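Local coordinates for protein extracellular serine protease (Aeromonas sobria, PDB 3WQB) that cleaves peptide bonds that follow two basic residues, one of them lysine, as a secreted calcium-binding serine protease of the furin type and a probable virulence factor, at residues E400-M406 with K537-E541; E492-P496 with S542-W547; D44-G50 with T288-V294. The protein carries 1 engineered substitution. All coordinates share one frame; numbering follows the deposited sequence.

Contact 1 (E400-M406 with K537-E541); sequences ERNAAGM and KFYGE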
loop_
_atom_site.group_PDB
_atom_site.type_symbol
_atom_site.label_atom_id
_atom_site.label_comp_id
_atom_site.label_asym_id
_atom_site.label_seq_id
_atom_site.Cartn_x
_atom_site.Cartn_y
_atom_site.Cartn_z
ATOM N N GLU A 400 -12.741 0.494 -17.439
ATOM C CA GLU A 400 -12.984 1.623 -18.342
ATOM C C GLU A 400 -11.712 1.974 -19.104
ATOM O O GLU A 400 -10.593 1.769 -18.614
ATOM C CB GLU A 400 -13.501 2.844 -17.575
ATOM C CG GLU A 400 -14.831 2.559 -16.869
ATOM C CD GLU A 400 -15.364 3.719 -16.058
ATOM O OE1 GLU A 400 -14.727 4.784 -16.058
ATOM O OE2 GLU A 400 -16.433 3.570 -15.427
ATOM N N ARG A 401 -11.881 2.478 -20.319
ATOM C CA ARG A 401 -10.743 2.851 -21.154
ATOM C C ARG A 401 -10.639 4.374 -21.200
ATOM O O ARG A 401 -11.617 5.060 -21.516
ATOM C CB ARG A 401 -10.907 2.272 -22.565
ATOM C CG ARG A 401 -9.622 2.248 -23.389
ATOM C CD ARG A 401 -9.862 1.620 -24.756
ATOM N NE ARG A 401 -8.675 0.904 -25.219
ATOM C CZ ARG A 401 -8.076 1.082 -26.393
ATOM N NH1 ARG A 401 -8.537 1.964 -27.270
ATOM N NH2 ARG A 401 -7.000 0.364 -26.689
ATOM N N ASN A 402 -9.459 4.909 -20.884
ATOM C CA ASN A 402 -9.283 6.365 -20.879
ATOM C C ASN A 402 -9.074 6.932 -22.290
ATOM O O ASN A 402 -9.077 6.183 -23.269
ATOM C CB ASN A 402 -8.211 6.823 -19.870
ATOM C CG ASN A 402 -6.777 6.566 -20.327
ATOM O OD1 ASN A 402 -6.490 6.330 -21.510
ATOM N ND2 ASN A 402 -5.854 6.634 -19.373
ATOM N N ALA A 403 -8.896 8.245 -22.397
ATOM C CA ALA A 403 -8.862 8.879 -23.721
ATOM C C ALA A 403 -7.583 8.585 -24.497
ATOM O O ALA A 403 -7.523 8.822 -25.714
ATOM C CB ALA A 403 -9.080 10.375 -23.610
ATOM N N ALA A 404 -6.580 8.049 -23.805
ATOM C CA ALA A 404 -5.319 7.668 -24.424
ATOM C C ALA A 404 -5.305 6.173 -24.742
ATOM O O ALA A 404 -4.290 5.641 -25.175
ATOM C CB ALA A 404 -4.154 8.030 -23.512
ATOM N N GLY A 405 -6.425 5.494 -24.507
ATOM C CA GLY A 405 -6.550 4.091 -24.885
ATOM C C GLY A 405 -6.151 3.093 -23.810
ATOM O O GLY A 405 -6.129 1.887 -24.059
ATOM N N MET A 406 -5.835 3.595 -22.621
ATOM C CA MET A 406 -5.421 2.741 -21.505
ATOM C C MET A 406 -6.633 2.226 -20.735
ATOM O O MET A 406 -7.470 3.010 -20.273
ATOM C CB MET A 406 -4.510 3.512 -20.541
ATOM C CG MET A 406 -3.171 3.944 -21.109
ATOM S SD MET A 406 -2.015 2.602 -21.440
ATOM C CE MET A 406 -1.668 1.989 -19.789
ATOM N N LYS A 537 -6.012 6.666 -13.335
ATOM C CA LYS A 537 -6.947 6.505 -14.451
ATOM C C LYS A 537 -6.598 7.294 -15.708
ATOM O O LYS A 537 -6.997 6.907 -16.813
ATOM C CB LYS A 537 -8.358 6.854 -13.973
ATOM C CG LYS A 537 -9.430 6.906 -15.046
ATOM C CD LYS A 537 -9.698 5.531 -15.660
ATOM C CE LYS A 537 -10.798 5.599 -16.711
ATOM N NZ LYS A 537 -12.129 5.929 -16.132
ATOM N N PHE A 538 -5.867 8.391 -15.534
ATOM C CA PHE A 538 -5.648 9.350 -16.616
ATOM C C PHE A 538 -4.323 9.151 -17.350
ATOM O O PHE A 538 -3.918 9.979 -18.160
ATOM C CB PHE A 538 -5.775 10.776 -16.074
ATOM C CG PHE A 538 -7.022 10.994 -15.279
ATOM C CD1 PHE A 538 -8.248 11.123 -15.911
ATOM C CD2 PHE A 538 -6.974 11.067 -13.886
ATOM C CE1 PHE A 538 -9.412 11.317 -15.173
ATOM C CE2 PHE A 538 -8.139 11.261 -13.136
ATOM C CZ PHE A 538 -9.354 11.391 -13.787
ATOM N N TYR A 539 -3.658 8.034 -17.075
ATOM C CA TYR A 539 -2.349 7.749 -17.641
ATOM C C TYR A 539 -2.346 7.881 -19.157
ATOM O O TYR A 539 -3.089 7.187 -19.860
ATOM C CB TYR A 539 -1.928 6.336 -17.236
ATOM C CG TYR A 539 -0.475 6.019 -17.487
ATOM C CD1 TYR A 539 0.469 6.180 -16.478
ATOM C CD2 TYR A 539 -0.039 5.564 -18.740
ATOM C CE1 TYR A 539 1.808 5.890 -16.703
ATOM C CE2 TYR A 539 1.309 5.270 -18.972
ATOM C CZ TYR A 539 2.221 5.429 -17.945
ATOM O OH TYR A 539 3.549 5.146 -18.155
ATOM N N GLY A 540 -1.480 8.765 -19.656
ATOM C CA GLY A 540 -1.317 8.949 -21.089
ATOM C C GLY A 540 -2.108 10.102 -21.685
ATOM O O GLY A 540 -1.842 10.513 -22.809
ATOM N N GLU A 541 -3.106 10.597 -20.958
ATOM C CA GLU A 541 -3.935 11.713 -21.438
ATOM C C GLU A 541 -3.178 13.042 -21.416
ATOM O O GLU A 541 -2.192 13.193 -20.698
ATOM C CB GLU A 541 -5.200 11.849 -20.576
ATOM C CG GLU A 541 -6.189 10.710 -20.748
ATOM C CD GLU A 541 -7.551 10.975 -20.143
ATOM O OE1 GLU A 541 -7.797 12.076 -19.596
ATOM O OE2 GLU A 541 -8.390 10.055 -20.209
HETATM O O HOH W 1 -13.292 6.237 -18.936
#

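Contact 2 (E492-P496 with S542-W547); sequences ELVSP and SAQGTW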
loop_
_atom_site.group_PDB
_atom_site.type_symbol
_atom_site.label_atom_id
_atom_site.label_comp_id
_atom_site.label_asym_id
_atom_site.label_seq_id
_atom_site.Cartn_x
_atom_site.Cartn_y
_atom_site.Cartn_z
ATOM N N GLU A 492 -15.136 12.369 -6.890
ATOM C CA GLU A 492 -14.781 11.990 -8.255
ATOM C C GLU A 492 -14.047 13.131 -8.951
ATOM O O GLU A 492 -14.284 14.298 -8.663
ATOM C CB GLU A 492 -16.062 11.631 -9.010
ATOM C CG GLU A 492 -15.905 10.825 -10.294
ATOM C CD GLU A 492 -17.205 10.134 -10.740
ATOM O OE1 GLU A 492 -17.190 9.509 -11.826
ATOM O OE2 GLU A 492 -18.235 10.189 -10.017
ATOM N N LEU A 493 -13.159 12.776 -9.870
ATOM C CA LEU A 493 -12.378 13.746 -10.631
ATOM C C LEU A 493 -12.590 13.528 -12.123
ATOM O O LEU A 493 -12.624 12.381 -12.590
ATOM C CB LEU A 493 -10.899 13.621 -10.288
ATOM C CG LEU A 493 -9.932 14.658 -10.874
ATOM C CD1 LEU A 493 -10.218 16.050 -10.325
ATOM C CD2 LEU A 493 -8.483 14.267 -10.614
ATOM N N VAL A 494 -12.741 14.629 -12.867
ATOM C CA VAL A 494 -12.986 14.584 -14.309
ATOM C C VAL A 494 -11.866 15.330 -15.043
ATOM O O VAL A 494 -11.531 16.466 -14.693
ATOM C CB VAL A 494 -14.365 15.209 -14.673
ATOM C CG1 VAL A 494 -14.711 14.964 -16.140
ATOM C CG2 VAL A 494 -15.501 14.679 -13.774
ATOM N N SER A 495 -11.277 14.689 -16.047
ATOM C CA SER A 495 -10.184 15.291 -16.815
ATOM C C SER A 495 -10.714 16.146 -17.972
ATOM O O SER A 495 -11.901 16.078 -18.298
ATOM C CB SER A 495 -9.268 14.188 -17.360
ATOM O OG SER A 495 -9.879 13.501 -18.441
ATOM N N PRO A 496 -9.834 16.930 -18.614
ATOM C CA PRO A 496 -10.247 17.714 -19.785
ATOM C C PRO A 496 -10.894 16.868 -20.890
ATOM O O PRO A 496 -11.775 17.361 -21.601
ATOM C CB PRO A 496 -8.931 18.350 -20.266
ATOM C CG PRO A 496 -8.119 18.473 -19.017
ATOM C CD PRO A 496 -8.456 17.247 -18.196
ATOM N N SER A 542 -3.662 14.012 -22.192
ATOM C CA SER A 542 -3.164 15.374 -22.120
ATOM C C SER A 542 -3.739 16.064 -20.885
ATOM O O SER A 542 -4.938 15.958 -20.603
ATOM C CB SER A 542 -3.537 16.153 -23.378
ATOM O OG SER A 542 -3.218 17.529 -23.221
ATOM N N ALA A 543 -2.887 16.771 -20.155
ATOM C CA ALA A 543 -3.293 17.482 -18.944
ATOM C C ALA A 543 -3.989 18.814 -19.213
ATOM O O ALA A 543 -4.661 19.346 -18.337
ATOM C CB ALA A 543 -2.086 17.714 -18.042
ATOM N N GLN A 544 -3.826 19.351 -20.421
ATOM C CA GLN A 544 -4.241 20.723 -20.706
ATOM C C GLN A 544 -5.748 20.865 -20.774
ATOM O O GLN A 544 -6.418 20.149 -21.513
ATOM C CB GLN A 544 -3.598 21.196 -22.003
ATOM C CG GLN A 544 -3.767 22.671 -22.294
ATOM C CD GLN A 544 -3.035 23.064 -23.558
ATOM O OE1 GLN A 544 -3.422 22.666 -24.654
ATOM N NE2 GLN A 544 -1.957 23.820 -23.406
ATOM N N GLY A 545 -6.272 21.817 -20.007
ATOM C CA GLY A 545 -7.700 22.058 -19.965
ATOM C C GLY A 545 -8.238 21.994 -18.557
ATOM O O GLY A 545 -7.483 22.047 -17.577
ATOM N N THR A 546 -9.555 21.872 -18.459
ATOM C CA THR A 546 -10.219 21.939 -17.173
ATOM C C THR A 546 -10.371 20.578 -16.506
ATOM O O THR A 546 -10.747 19.590 -17.153
ATOM C CB THR A 546 -11.598 22.619 -17.275
ATOM O OG1 THR A 546 -12.353 22.040 -18.347
ATOM C CG2 THR A 546 -11.462 24.124 -17.536
ATOM N N TRP A 547 -10.051 20.554 -15.219
ATOM C CA TRP A 547 -10.235 19.399 -14.347
ATOM C C TRP A 547 -11.293 19.732 -13.304
ATOM O O TRP A 547 -11.274 20.815 -12.714
ATOM C CB TRP A 547 -8.923 19.080 -13.642
ATOM C CG TRP A 547 -7.839 18.566 -14.538
ATOM C CD1 TRP A 547 -7.042 19.294 -15.374
ATOM C CD2 TRP A 547 -7.403 17.210 -14.640
ATOM N NE1 TRP A 547 -6.149 18.464 -16.018
ATOM C CE2 TRP A 547 -6.347 17.179 -15.577
ATOM C CE3 TRP A 547 -7.813 16.011 -14.030
ATOM C CZ2 TRP A 547 -5.699 15.988 -15.931
ATOM C CZ3 TRP A 547 -7.174 14.830 -14.382
ATOM C CH2 TRP A 547 -6.120 14.832 -15.319
#

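Contact 3 (D44-G50 with T288-V294); sequences DGFSARG and TDTPAMV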
loop_
_atom_site.group_PDB
_atom_site.type_symbol
_atom_site.label_atom_id
_atom_site.label_comp_id
_atom_site.label_asym_id
_atom_site.label_seq_id
_atom_site.Cartn_x
_atom_site.Cartn_y
_atom_site.Cartn_z
ATOM N N ASP A 44 -3.875 -26.942 -6.698
ATOM C CA ASP A 44 -4.527 -26.509 -5.470
ATOM C C ASP A 44 -3.634 -25.784 -4.458
ATOM O O ASP A 44 -4.145 -25.242 -3.479
ATOM C CB ASP A 44 -5.325 -27.658 -4.814
ATOM C CG ASP A 44 -4.456 -28.846 -4.389
ATOM O OD1 ASP A 44 -3.220 -28.694 -4.258
ATOM O OD2 ASP A 44 -5.045 -29.936 -4.171
ATOM N N GLY A 45 -2.320 -25.738 -4.694
ATOM C CA GLY A 45 -1.406 -25.154 -3.697
ATOM C C GLY A 45 -1.511 -25.797 -2.315
ATOM O O GLY A 45 -1.243 -25.148 -1.295
ATOM N N PHE A 46 -1.894 -27.081 -2.298
ATOM C CA PHE A 46 -2.125 -27.873 -1.072
ATOM C C PHE A 46 -3.413 -27.521 -0.322
ATOM O O PHE A 46 -3.674 -28.038 0.770
ATOM C CB PHE A 46 -0.912 -27.878 -0.133
ATOM C CG PHE A 46 0.368 -28.321 -0.787
ATOM C CD1 PHE A 46 0.570 -29.660 -1.131
ATOM C CD2 PHE A 46 1.388 -27.402 -1.041
ATOM C CE1 PHE A 46 1.765 -30.072 -1.714
ATOM C CE2 PHE A 46 2.590 -27.805 -1.629
ATOM C CZ PHE A 46 2.779 -29.150 -1.970
ATOM N N SER A 47 -4.226 -26.654 -0.920
ATOM C CA SER A 47 -5.554 -26.351 -0.405
ATOM C C SER A 47 -6.560 -27.350 -0.971
ATOM O O SER A 47 -6.197 -28.237 -1.747
ATOM C CB SER A 47 -5.958 -24.921 -0.770
ATOM O OG SER A 47 -6.503 -24.854 -2.076
ATOM N N ALA A 48 -7.828 -27.181 -0.602
ATOM C CA ALA A 48 -8.871 -28.136 -0.981
ATOM C C ALA A 48 -9.201 -28.139 -2.475
ATOM O O ALA A 48 -9.681 -29.143 -2.998
ATOM C CB ALA A 48 -10.125 -27.914 -0.153
ATOM N N ARG A 49 -8.945 -27.030 -3.172
ATOM C CA ARG A 49 -9.219 -26.986 -4.613
ATOM C C ARG A 49 -8.289 -26.040 -5.354
ATOM O O ARG A 49 -7.691 -25.151 -4.754
ATOM C CB ARG A 49 -10.689 -26.630 -4.906
ATOM C CG ARG A 49 -11.044 -25.151 -4.747
ATOM C CD ARG A 49 -12.293 -24.816 -5.560
ATOM N NE ARG A 49 -12.740 -23.435 -5.359
ATOM C CZ ARG A 49 -12.299 -22.383 -6.049
ATOM N NH1 ARG A 49 -11.384 -22.525 -7.001
ATOM N NH2 ARG A 49 -12.768 -21.174 -5.781
ATOM N N GLY A 50 -8.172 -26.258 -6.659
ATOM C CA GLY A 50 -7.404 -25.384 -7.532
ATOM C C GLY A 50 -8.259 -24.274 -8.122
ATOM O O GLY A 50 -9.483 -24.268 -7.996
ATOM N N THR A 288 -6.622 -22.808 2.549
ATOM C CA THR A 288 -7.383 -23.815 3.277
ATOM C C THR A 288 -8.366 -24.429 2.286
ATOM O O THR A 288 -8.147 -25.527 1.784
ATOM C CB THR A 288 -8.106 -23.181 4.485
ATOM O OG1 THR A 288 -8.767 -21.985 4.050
ATOM C CG2 THR A 288 -7.103 -22.808 5.576
ATOM N N ASP A 289 -9.423 -23.695 1.966
ATOM C CA ASP A 289 -10.401 -24.129 0.978
ATOM C C ASP A 289 -9.952 -23.880 -0.461
ATOM O O ASP A 289 -10.339 -24.598 -1.381
ATOM C CB ASP A 289 -11.738 -23.438 1.235
ATOM C CG ASP A 289 -12.308 -23.759 2.605
ATOM O OD1 ASP A 289 -12.375 -24.953 2.958
ATOM O OD2 ASP A 289 -12.681 -22.815 3.333
ATOM N N THR A 290 -9.127 -22.851 -0.651
ATOM C CA THR A 290 -8.691 -22.409 -1.982
ATOM C C THR A 290 -7.227 -21.927 -1.889
ATOM O O THR A 290 -6.726 -21.714 -0.782
ATOM C CB THR A 290 -9.588 -21.271 -2.510
ATOM O OG1 THR A 290 -9.615 -20.227 -1.538
ATOM C CG2 THR A 290 -11.031 -21.766 -2.779
ATOM N N PRO A 291 -6.531 -21.768 -3.036
ATOM C CA PRO A 291 -5.075 -21.582 -2.979
ATOM C C PRO A 291 -4.615 -20.267 -2.354
ATOM O O PRO A 291 -5.230 -19.207 -2.550
ATOM C CB PRO A 291 -4.649 -21.637 -4.456
ATOM C CG PRO A 291 -5.723 -22.424 -5.109
ATOM C CD PRO A 291 -6.981 -21.988 -4.420
ATOM N N ALA A 292 -3.522 -20.357 -1.607
ATOM C CA ALA A 292 -2.756 -19.178 -1.216
ATOM C C ALA A 292 -1.310 -19.343 -1.706
ATOM O O ALA A 292 -1.076 -20.077 -2.673
ATOM C CB ALA A 292 -2.848 -18.922 0.289
ATOM N N MET A 293 -0.348 -18.691 -1.055
ATOM C CA MET A 293 1.010 -18.602 -1.588
ATOM C C MET A 293 1.939 -19.575 -0.868
ATOM O O MET A 293 2.246 -19.398 0.320
ATOM C CB MET A 293 1.543 -17.173 -1.453
ATOM C CG MET A 293 0.616 -16.073 -1.971
ATOM S SD MET A 293 0.412 -16.013 -3.765
ATOM C CE MET A 293 1.940 -15.208 -4.200
ATOM N N VAL A 294 2.390 -20.594 -1.593
ATOM C CA VAL A 294 3.392 -21.516 -1.065
ATOM C C VAL A 294 4.753 -20.828 -1.081
ATOM O O VAL A 294 5.212 -20.344 -2.120
ATOM C CB VAL A 294 3.421 -22.839 -1.857
ATOM C CG1 VAL A 294 4.602 -23.709 -1.414
ATOM C CG2 VAL A 294 2.088 -23.570 -1.675
HETATM O O HOH W 2 -2.252 -22.636 -0.671
#

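Contact 1 (E400-M406 with K537-E541)
The carboxamide of Asn402 plugs into the turn 538-541, where both hydrogens of ND2 are taken by backbone carbonyls. Lys537 O lies 2.8 Å from Asn402 ND2, almost in the amide plane, and Tyr539 O lies 2.9 Å from the same nitrogen along a more bent path (151°). At the other end of the amide, OD1 is gripped by two backbone donors of its own loop, Ala404 N and Met406 N, which arrive from opposite faces of its plane. The bond from Ala404 N makes this an Asx turn on the type I turn 402-405, at the tip of the small hairpin of strands 400-401 and 407-408. That hairpin thereby docks on the P-domain through a type II turn, 538-541. Glu541 OE2 accepts the backbone N of Ala403 at 2.9 Å, on its anti side and 30° out of the carboxylate plane, and also bonds Thr499. The flank is closed by a salt bridge, Lys537 NZ to Glu400 OE1 at 2.8 Å; bends at chi2 and chi4 bring the lysine end to the carboxylate. Lys537 NZ additionally serves Arg500 O and a water shared with Arg401 O, while Glu400 OE2 pairs with Lys394. Ala404 CB rests 3.4 Å from Gly540 C.

Contact 2 (E492-P496 with S542-W547)
Pro496 and Ser495 lie over one face of the Trp547 indole, each above a different ring. Pro496 CD sits 3.4 Å from the centroid of the five-membered ring and only 16° off its normal, a close CH-pi contact. Beside it, Ser495 CB stands over the six-membered ring at 3.9 Å from the centroid. Leu493 comes in obliquely instead, its CD2 methyl 3.9 Å from Trp547 CE3. A chi1 of -68° sets CG of Trp547 anti to the carbonyl carbon and lays the indole along Ser495 and Pro496, and its rotation is fixed at the pyrrole edge: NE1 donates to Ala543 O at 2.9 Å, with the acceptor close to the ring plane. The buried indole nitrogen is thus satisfied within its own segment.

Between the segments the backbones meet without N-H donors. Trp547 CA approaches Val494 O at 3.2 Å in a CA-H...O contact, and the proline nitrogen, facing Thr546 O, has no hydrogen to give. The proline ring also fits over the bend before the strand, with Pro496 CB 3.3 Å from Gln544 O. Strands 489-494 and 545-553 run antiparallel here, and the proline-tryptophan CH-pi contact marks where strand 489-494 ends and 545-553 begins, on the inner strands of the four-stranded sheet of the beta-sandwich P-domain characteristic of furin-like proteases.

Contact 3 (D44-G50 with T288-V294)
A chi1 of 84° places Ser47 OG between its own backbone N and carbonyl carbon, from where it reaches back to Asp44 O and at the same time lies against the 290-291 peptide, 3.0 Å from Thr290 C. The bond from Ser47 OG to Asp44 O is 2.8 Å long and lies in the carbonyl plane, on a lone pair. Since Ser47 N also donates to Asp44 O, two donors from one residue clasp the type I' turn 44-47. Asp44 adds an Asx turn: its OD1 accepts Phe46 N from above the carboxylate plane, and OD2 forms a salt bridge with Arg315.

Arg49 likewise starts from a chi1 near +60° (77°) and then runs extended to NE, alongside Thr290. Thr290 CG2 lies over one face of the guanidinium group, near its rim and 3.5 Å from Arg49 NE. NH1 bonds Gly50 O close to the guanidinium plane, and NH2 forms a salt bridge with Asp264, so both terminal nitrogens have partners.

Ala48 N donates to Thr288 O across the segments at 2.9 Å. Farther along, a water bridges Gly45 O and Ala292 N, at 2.8 Å from each. Pro291 packs CD against Arg49 O at 3.3 Å, while Val294 CG2 touches the edge of the Phe46 ring. Val294 lies in the weakly bonded short strand 293-296 of the subtilisin domain, its side chain about 4 Å from that of Thr132, a ligand of a calcium ion. The polar groups are satisfied mostly inside the turn, by water or by neighbouring polar and charged side chains such as Gln34, Asn314 and Arg315, which leaves the fit between the segments largely to carbonyl, proline and methyl surfaces.

Along the chain contact 3 closes first, wholly within the subtilisin domain, before contacts 1 and 2 begin. Those two interleave, the order being 400-406, 492-496, 537-541 and 542-547, and their centres are 12 Å apart. They touch directly: Glu541 OE1 probably hydrogen-bonds Ser495 OG, and Phe538 packs against Ser495, Leu493 and Trp547. One continuous piece of the P-domain, 537-547, therefore contacts both the 400-406 hairpin and the end of strand 489-494, consistent with a place where that hairpin meets the P-domain. Contact 3 is remote, with centres about 36 Å from contact 1 and 44 Å from contact 2, lying across the chain's centre from the latter.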